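Local coordinates for class I phosphodiesterase PDEB1 (Leishmania major, PDB 2R8Q), which belongs to the class I phosphodiesterase family and has an all-helical catalytic domain that holds a zinc ion and a magnesium ion, at residues L66-S70 with G71-K75; L184-P187 with A188-V191; Y52-P55 with M56-A59. All blocks are in the same frame, centred on the assembly; numbering follows the deposited sequence.

Interaction 1 of 3, residues L66-S70 with G71-K75; sequences LLWNS and GLPEK
The hydroxyl of S70 ties the end of helix 55-68 to the start of helix 72-75. L72 N donates to S70 OG over 3.1 Å, and the bond is fairly straight at 163°. S70 OG in turn donates to L67 O at 2.6 Å. L67 O is thus gripped twice, because S70 N also reaches it, at 3.2 Å. The backbone closes a type I beta turn from W68 to G71, with G71 N donating to W68 O over 3.1 Å. Water 1 joins the same carbonyl to the second helix. It donates to W68 O at 2.8 Å and accepts from E74 N at 3.0 Å, and it lies over one face of the indole, toward the rim.

The side-chain packing centres on W68. Its CG is anti to the backbone N (chi1 -178°), which sets the indole beside P73 and E74 of the next helix. The apolar contact is W68 CE3 on P73 CB at 3.7 Å, approached obliquely. Two oxygens also rest against carbon. The E74 chain runs out extended, and its carboxylate is turned 45° from the indole plane, with E74 OE1 3.8 Å from W68 CZ2. The P73 ring packs its CD and CG against the carbonyl O of L67.

L83 of helix 80-92 touches L67, W68 and P73. L134 of helix 127-139 touches L67 and L72, and K75 makes a salt bridge with E127.

The arrangement is a type I turn joining two consecutive helices of an all-helical domain, with a serine hydroxyl bridging the junction. G71, with positive phi, is the first residue to leave helical backbone angles and is the N-cap of the next helix. P73 sits in the first turn of that second helix, where a proline is readily accepted.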
loop_
_atom_site.group_PDB
_atom_site.type_symbol
_atom_site.label_atom_id
_atom_site.label_comp_id
_atom_site.label_asym_id
_atom_site.label_seq_id
_atom_site.Cartn_x
_atom_site.Cartn_y
_atom_site.Cartn_z
ATOM N N LEU A 66 15.356 -20.415 -16.573
ATOM C CA LEU A 66 15.906 -20.864 -15.304
ATOM C C LEU A 66 14.841 -21.433 -14.374
ATOM O O LEU A 66 15.007 -22.525 -13.832
ATOM C CB LEU A 66 16.631 -19.712 -14.603
ATOM C CG LEU A 66 17.294 -20.058 -13.266
ATOM C CD1 LEU A 66 18.412 -21.071 -13.482
ATOM C CD2 LEU A 66 17.850 -18.790 -12.634
ATOM N N LEU A 67 13.746 -20.701 -14.199
ATOM C CA LEU A 67 12.688 -21.154 -13.305
ATOM C C LEU A 67 11.892 -22.344 -13.828
ATOM O O LEU A 67 11.655 -23.297 -13.088
ATOM C CB LEU A 67 11.748 -19.997 -12.966
ATOM C CG LEU A 67 12.404 -18.850 -12.186
ATOM C CD1 LEU A 67 11.334 -17.861 -11.763
ATOM C CD2 LEU A 67 13.135 -19.391 -10.963
ATOM N N TRP A 68 11.483 -22.316 -15.091
ATOM C CA TRP A 68 10.718 -23.448 -15.602
ATOM C C TRP A 68 11.537 -24.731 -15.624
ATOM O O TRP A 68 11.059 -25.791 -15.210
ATOM C CB TRP A 68 10.180 -23.183 -17.008
ATOM C CG TRP A 68 9.358 -24.338 -17.485
ATOM C CD1 TRP A 68 9.731 -25.306 -18.375
ATOM C CD2 TRP A 68 8.069 -24.720 -16.994
ATOM N NE1 TRP A 68 8.756 -26.273 -18.460
ATOM C CE2 TRP A 68 7.724 -25.938 -17.622
ATOM C CE3 TRP A 68 7.172 -24.154 -16.078
ATOM C CZ2 TRP A 68 6.520 -26.601 -17.363
ATOM C CZ3 TRP A 68 5.973 -24.812 -15.819
ATOM C CH2 TRP A 68 5.661 -26.025 -16.461
ATOM N N ASN A 69 12.770 -24.636 -16.106
ATOM C CA ASN A 69 13.633 -25.807 -16.190
ATOM C C ASN A 69 14.082 -26.346 -14.837
ATOM O O ASN A 69 14.669 -27.426 -14.759
ATOM C CB ASN A 69 14.846 -25.494 -17.068
ATOM C CG ASN A 69 14.486 -25.397 -18.540
ATOM O OD1 ASN A 69 15.225 -24.817 -19.337
ATOM N ND2 ASN A 69 13.347 -25.977 -18.911
ATOM N N SER A 70 13.806 -25.599 -13.772
ATOM C CA SER A 70 14.182 -26.036 -12.431
ATOM C C SER A 70 13.229 -27.135 -11.985
ATOM O O SER A 70 13.549 -27.926 -11.098
ATOM C CB SER A 70 14.093 -24.877 -11.434
ATOM O OG SER A 70 12.743 -24.565 -11.141
ATOM N N GLY A 71 12.052 -27.166 -12.602
ATOM C CA GLY A 71 11.055 -28.160 -12.253
ATOM C C GLY A 71 10.148 -27.732 -11.113
ATOM O O GLY A 71 9.128 -28.372 -10.856
ATOM N N LEU A 72 10.500 -26.646 -10.431
ATOM C CA LEU A 72 9.698 -26.172 -9.306
ATOM C C LEU A 72 8.300 -25.680 -9.689
ATOM O O LEU A 72 7.320 -26.013 -9.026
ATOM C CB LEU A 72 10.459 -25.083 -8.540
ATOM C CG LEU A 72 11.740 -25.560 -7.846
ATOM C CD1 LEU A 72 12.507 -24.364 -7.295
ATOM C CD2 LEU A 72 11.388 -26.541 -6.721
ATOM N N PRO A 73 8.186 -24.875 -10.754
ATOM C CA PRO A 73 6.852 -24.399 -11.133
ATOM C C PRO A 73 5.882 -25.552 -11.403
ATOM O O PRO A 73 4.750 -25.548 -10.924
ATOM C CB PRO A 73 7.125 -23.571 -12.384
ATOM C CG PRO A 73 8.483 -23.007 -12.109
ATOM C CD PRO A 73 9.229 -24.202 -11.550
ATOM N N GLU A 74 6.336 -26.547 -12.159
ATOM C CA GLU A 74 5.489 -27.688 -12.482
ATOM C C GLU A 74 5.157 -28.495 -11.234
ATOM O O GLU A 74 4.025 -28.943 -11.061
ATOM C CB GLU A 74 6.173 -28.597 -13.505
ATOM C CG GLU A 74 5.270 -29.708 -14.024
ATOM C CD GLU A 74 5.981 -30.653 -14.972
ATOM O OE1 GLU A 74 6.554 -30.175 -15.974
ATOM O OE2 GLU A 74 5.961 -31.875 -14.718
ATOM N N LYS A 75 6.148 -28.677 -10.367
ATOM C CA LYS A 75 5.955 -29.434 -9.137
ATOM C C LYS A 75 4.833 -28.836 -8.296
ATOM O O LYS A 75 4.064 -29.557 -7.656
ATOM C CB LYS A 75 7.254 -29.454 -8.327
ATOM C CG LYS A 75 7.188 -30.284 -7.057
ATOM C CD LYS A 75 8.577 -30.504 -6.475
ATOM C CE LYS A 75 9.464 -31.264 -7.457
ATOM N NZ LYS A 75 10.844 -31.474 -6.942
HETATM O O HOH W 1 8.703 -26.550 -13.988
#

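Interaction 2 of 3, residues L184-P187 with A188-V191; sequences LSDP and AADV
A189 N donates to D186 O over 2.9 Å, the shortest direct hydrogen bond between the two segments. The N-H points well at the oxygen, at 157°. The side chain of D186 adds a second bond. Its OD2 accepts from A188 N at 3.0 Å, which makes an Asx turn inside the backbone turn. The aspartate CG is anti to its own N (chi1 175°), and this brings the carboxylate round to the A188 amide. The amide meets OD2 from above the carboxylate plane. P187 and A188 have the backbone angles of a type I turn. The loop leaves helix 171-184 here and heads for helix 197-212.

Farther along, D190 folds back over the end of the helix. D190 CB lies 3.4 Å from L184 O. Water 2 donates to L184 O at 2.7 Å and makes a weak bond to D190 OD2. The other carboxylate oxygen, OD1, accepts from the backbone N of F192, which is the firmer hold on the group.

Helix 80-92 lines one flank of the loop. N85 ND2 bonds to A188 O, Q89 touches D186 and A189, and F86 touches both L184 and V191. These last two also meet each other, with methyl CD2 of L184 set obliquely 3.8 Å from CG2 of V191.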
loop_
_atom_site.group_PDB
_atom_site.type_symbol
_atom_site.label_atom_id
_atom_site.label_comp_id
_atom_site.label_asym_id
_atom_site.label_seq_id
_atom_site.Cartn_x
_atom_site.Cartn_y
_atom_site.Cartn_z
ATOM N N LEU A 184 -0.247 -10.983 -8.252
ATOM C CA LEU A 184 -0.699 -12.337 -7.956
ATOM C C LEU A 184 -2.210 -12.500 -7.854
ATOM O O LEU A 184 -2.713 -13.623 -7.880
ATOM C CB LEU A 184 -0.038 -12.833 -6.665
ATOM C CG LEU A 184 1.477 -12.997 -6.776
ATOM C CD1 LEU A 184 2.087 -13.204 -5.396
ATOM C CD2 LEU A 184 1.793 -14.170 -7.700
ATOM N N SER A 185 -2.935 -11.389 -7.741
ATOM C CA SER A 185 -4.393 -11.454 -7.638
ATOM C C SER A 185 -5.013 -11.790 -8.990
ATOM O O SER A 185 -6.199 -12.110 -9.075
ATOM C CB SER A 185 -4.959 -10.124 -7.128
ATOM O OG SER A 185 -4.842 -9.099 -8.099
ATOM N N ASP A 186 -4.197 -11.710 -10.038
ATOM C CA ASP A 186 -4.622 -12.003 -11.404
ATOM C C ASP A 186 -4.445 -13.499 -11.662
ATOM O O ASP A 186 -3.329 -14.014 -11.637
ATOM C CB ASP A 186 -3.765 -11.199 -12.388
ATOM C CG ASP A 186 -4.052 -11.537 -13.840
ATOM O OD1 ASP A 186 -3.280 -11.076 -14.706
ATOM O OD2 ASP A 186 -5.039 -12.252 -14.120
ATOM N N PRO A 187 -5.549 -14.218 -11.913
ATOM C CA PRO A 187 -5.467 -15.660 -12.169
ATOM C C PRO A 187 -4.475 -16.016 -13.275
ATOM O O PRO A 187 -3.844 -17.074 -13.243
ATOM C CB PRO A 187 -6.901 -16.023 -12.553
ATOM C CG PRO A 187 -7.716 -15.024 -11.795
ATOM C CD PRO A 187 -6.942 -13.748 -12.002
ATOM N N ALA A 188 -4.339 -15.124 -14.250
ATOM C CA ALA A 188 -3.446 -15.349 -15.381
ATOM C C ALA A 188 -1.964 -15.261 -15.036
ATOM O O ALA A 188 -1.117 -15.712 -15.810
ATOM C CB ALA A 188 -3.774 -14.364 -16.497
ATOM N N ALA A 189 -1.651 -14.688 -13.879
ATOM C CA ALA A 189 -0.260 -14.539 -13.456
ATOM C C ALA A 189 -0.012 -15.076 -12.051
ATOM O O ALA A 189 1.057 -14.866 -11.481
ATOM C CB ALA A 189 0.147 -13.065 -13.528
ATOM N N ASP A 190 -0.992 -15.781 -11.498
ATOM C CA ASP A 190 -0.862 -16.318 -10.149
ATOM C C ASP A 190 -0.003 -17.579 -10.095
ATOM O O ASP A 190 -0.498 -18.692 -10.287
ATOM C CB ASP A 190 -2.259 -16.577 -9.571
ATOM C CG ASP A 190 -2.217 -17.177 -8.181
ATOM O OD1 ASP A 190 -1.172 -17.063 -7.506
ATOM O OD2 ASP A 190 -3.239 -17.756 -7.755
ATOM N N VAL A 191 1.290 -17.403 -9.822
ATOM C CA VAL A 191 2.214 -18.529 -9.761
ATOM C C VAL A 191 2.033 -19.414 -8.527
ATOM O O VAL A 191 2.773 -20.377 -8.335
ATOM C CB VAL A 191 3.687 -18.060 -9.858
ATOM C CG1 VAL A 191 3.926 -17.411 -11.217
ATOM C CG2 VAL A 191 4.011 -17.083 -8.738
HETATM O O HOH W 2 -4.940 -15.044 -7.147
#

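Interaction 3 of 3, residues Y52-P55 with M56-A59; sequences YSEP and MDAA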
loop_
_atom_site.group_PDB
_atom_site.type_symbol
_atom_site.label_atom_id
_atom_site.label_comp_id
_atom_site.label_asym_id
_atom_site.label_seq_id
_atom_site.Cartn_x
_atom_site.Cartn_y
_atom_site.Cartn_z
ATOM N N TYR A 52 21.876 -8.886 -27.095
ATOM C CA TYR A 52 20.538 -8.999 -27.668
ATOM C C TYR A 52 19.864 -7.666 -27.982
ATOM O O TYR A 52 19.851 -6.750 -27.160
ATOM C CB TYR A 52 19.641 -9.848 -26.755
ATOM C CG TYR A 52 20.021 -11.314 -26.772
ATOM C CD1 TYR A 52 21.073 -11.795 -25.992
ATOM C CD2 TYR A 52 19.378 -12.208 -27.632
ATOM C CE1 TYR A 52 21.481 -13.130 -26.071
ATOM C CE2 TYR A 52 19.779 -13.538 -27.722
ATOM C CZ TYR A 52 20.830 -13.993 -26.942
ATOM O OH TYR A 52 21.243 -15.303 -27.052
ATOM N N SER A 53 19.305 -7.569 -29.186
ATOM C CA SER A 53 18.626 -6.356 -29.633
ATOM C C SER A 53 17.409 -6.013 -28.781
ATOM O O SER A 53 16.968 -4.866 -28.757
ATOM C CB SER A 53 18.196 -6.493 -31.096
ATOM O OG SER A 53 17.240 -7.530 -31.249
ATOM N N GLU A 54 16.857 -7.018 -28.108
ATOM C CA GLU A 54 15.704 -6.840 -27.228
ATOM C C GLU A 54 16.162 -7.365 -25.868
ATOM O O GLU A 54 15.766 -8.447 -25.437
ATOM C CB GLU A 54 14.512 -7.663 -27.729
ATOM C CG GLU A 54 13.953 -7.231 -29.079
ATOM C CD GLU A 54 13.266 -5.878 -29.034
ATOM O OE1 GLU A 54 13.066 -5.338 -27.925
ATOM O OE2 GLU A 54 12.914 -5.355 -30.115
ATOM N N PRO A 55 17.015 -6.598 -25.177
ATOM C CA PRO A 55 17.538 -6.996 -23.866
ATOM C C PRO A 55 16.505 -7.271 -22.777
ATOM O O PRO A 55 16.716 -8.142 -21.935
ATOM C CB PRO A 55 18.502 -5.858 -23.524
ATOM C CG PRO A 55 17.878 -4.675 -24.195
ATOM C CD PRO A 55 17.455 -5.237 -25.534
ATOM N N MET A 56 15.394 -6.538 -22.779
ATOM C CA MET A 56 14.361 -6.776 -21.774
ATOM C C MET A 56 13.687 -8.121 -22.025
ATOM O O MET A 56 13.310 -8.818 -21.080
ATOM C CB MET A 56 13.322 -5.659 -21.790
ATOM C CG MET A 56 13.772 -4.393 -21.078
ATOM S SD MET A 56 13.875 -4.656 -19.286
ATOM C CE MET A 56 14.678 -3.149 -18.757
ATOM N N ASP A 57 13.526 -8.484 -23.295
ATOM C CA ASP A 57 12.918 -9.769 -23.630
ATOM C C ASP A 57 13.901 -10.887 -23.286
ATOM O O ASP A 57 13.516 -11.931 -22.755
ATOM C CB ASP A 57 12.560 -9.843 -25.123
ATOM C CG ASP A 57 11.377 -8.969 -25.492
ATOM O OD1 ASP A 57 10.502 -8.737 -24.633
ATOM O OD2 ASP A 57 11.309 -8.529 -26.661
ATOM N N ALA A 58 15.178 -10.667 -23.585
ATOM C CA ALA A 58 16.199 -11.662 -23.283
ATOM C C ALA A 58 16.292 -11.888 -21.770
ATOM O O ALA A 58 16.418 -13.018 -21.314
ATOM C CB ALA A 58 17.550 -11.212 -23.844
ATOM N N ALA A 59 16.227 -10.809 -20.995
ATOM C CA ALA A 59 16.296 -10.922 -19.539
ATOM C C ALA A 59 15.103 -11.712 -19.000
ATOM O O ALA A 59 15.243 -12.517 -18.083
ATOM C CB ALA A 59 16.339 -9.533 -18.911
HETATM O O HOH W 3 13.273 -6.029 -25.260
#
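E54 and D57 lie side by side and point the same way. Their carboxylate planes are 37° apart. E54 bends at chi2 (-69°), which folds its chain alongside D57 instead of extending it. D57 OD2 rests 3.5 Å from E54 CB, and E54 OE1 is 3.9 Å from D57 OD2. Two like charges this close would be expected to repel. The salt bridge from D57 OD1 to R91 NH1 probably offsets this, and the positive end of the helix may also help. Water 3 sits between the two residues: it donates to E54 OE1 at 2.8 Å and accepts from D57 N at 3.2 Å.

The motif is a helix N-terminus. E54 is the N-cap of helix 55-68 and P55 is the first helical residue. The carbonyl of E54 starts the helical ladder, taking A58 N at 3.0 Å and D57 N in a weak bond. The next rung runs from A59 N to P55 O at 2.9 Å.

Y52 comes back from the end of helix 45-51 to meet the first turn. The A58 methyl meets the ring obliquely, with Y52 CG 3.8 Å from A58 CB, and Y52 CB lies equally near. The far end of the ring is anchored by Y52 OH, which bonds to D31 O. The M56 side chain touches F102 and Y103 of helix 102-118.

From the N terminus, interaction 3 comes first. It closes the short loop after helix 45-51 and starts helix 55-68. Interaction 1 ends that same helix and turns the chain into helix 72-75. The two contacts thus mark opposite ends of one helix, with centres 21 Å apart. Interaction 2 follows much later, in the loop after helix 171-184. The three are in series, and none nests in or crosses another. Interactions 1 and 2 have centres 17 Å apart and do not touch. Helix 80-92 runs past all three and contacts each of them. Y131 of helix 127-139 packs on interaction 1 and hydrogen-bonds through its OH to the backbone of interaction 2.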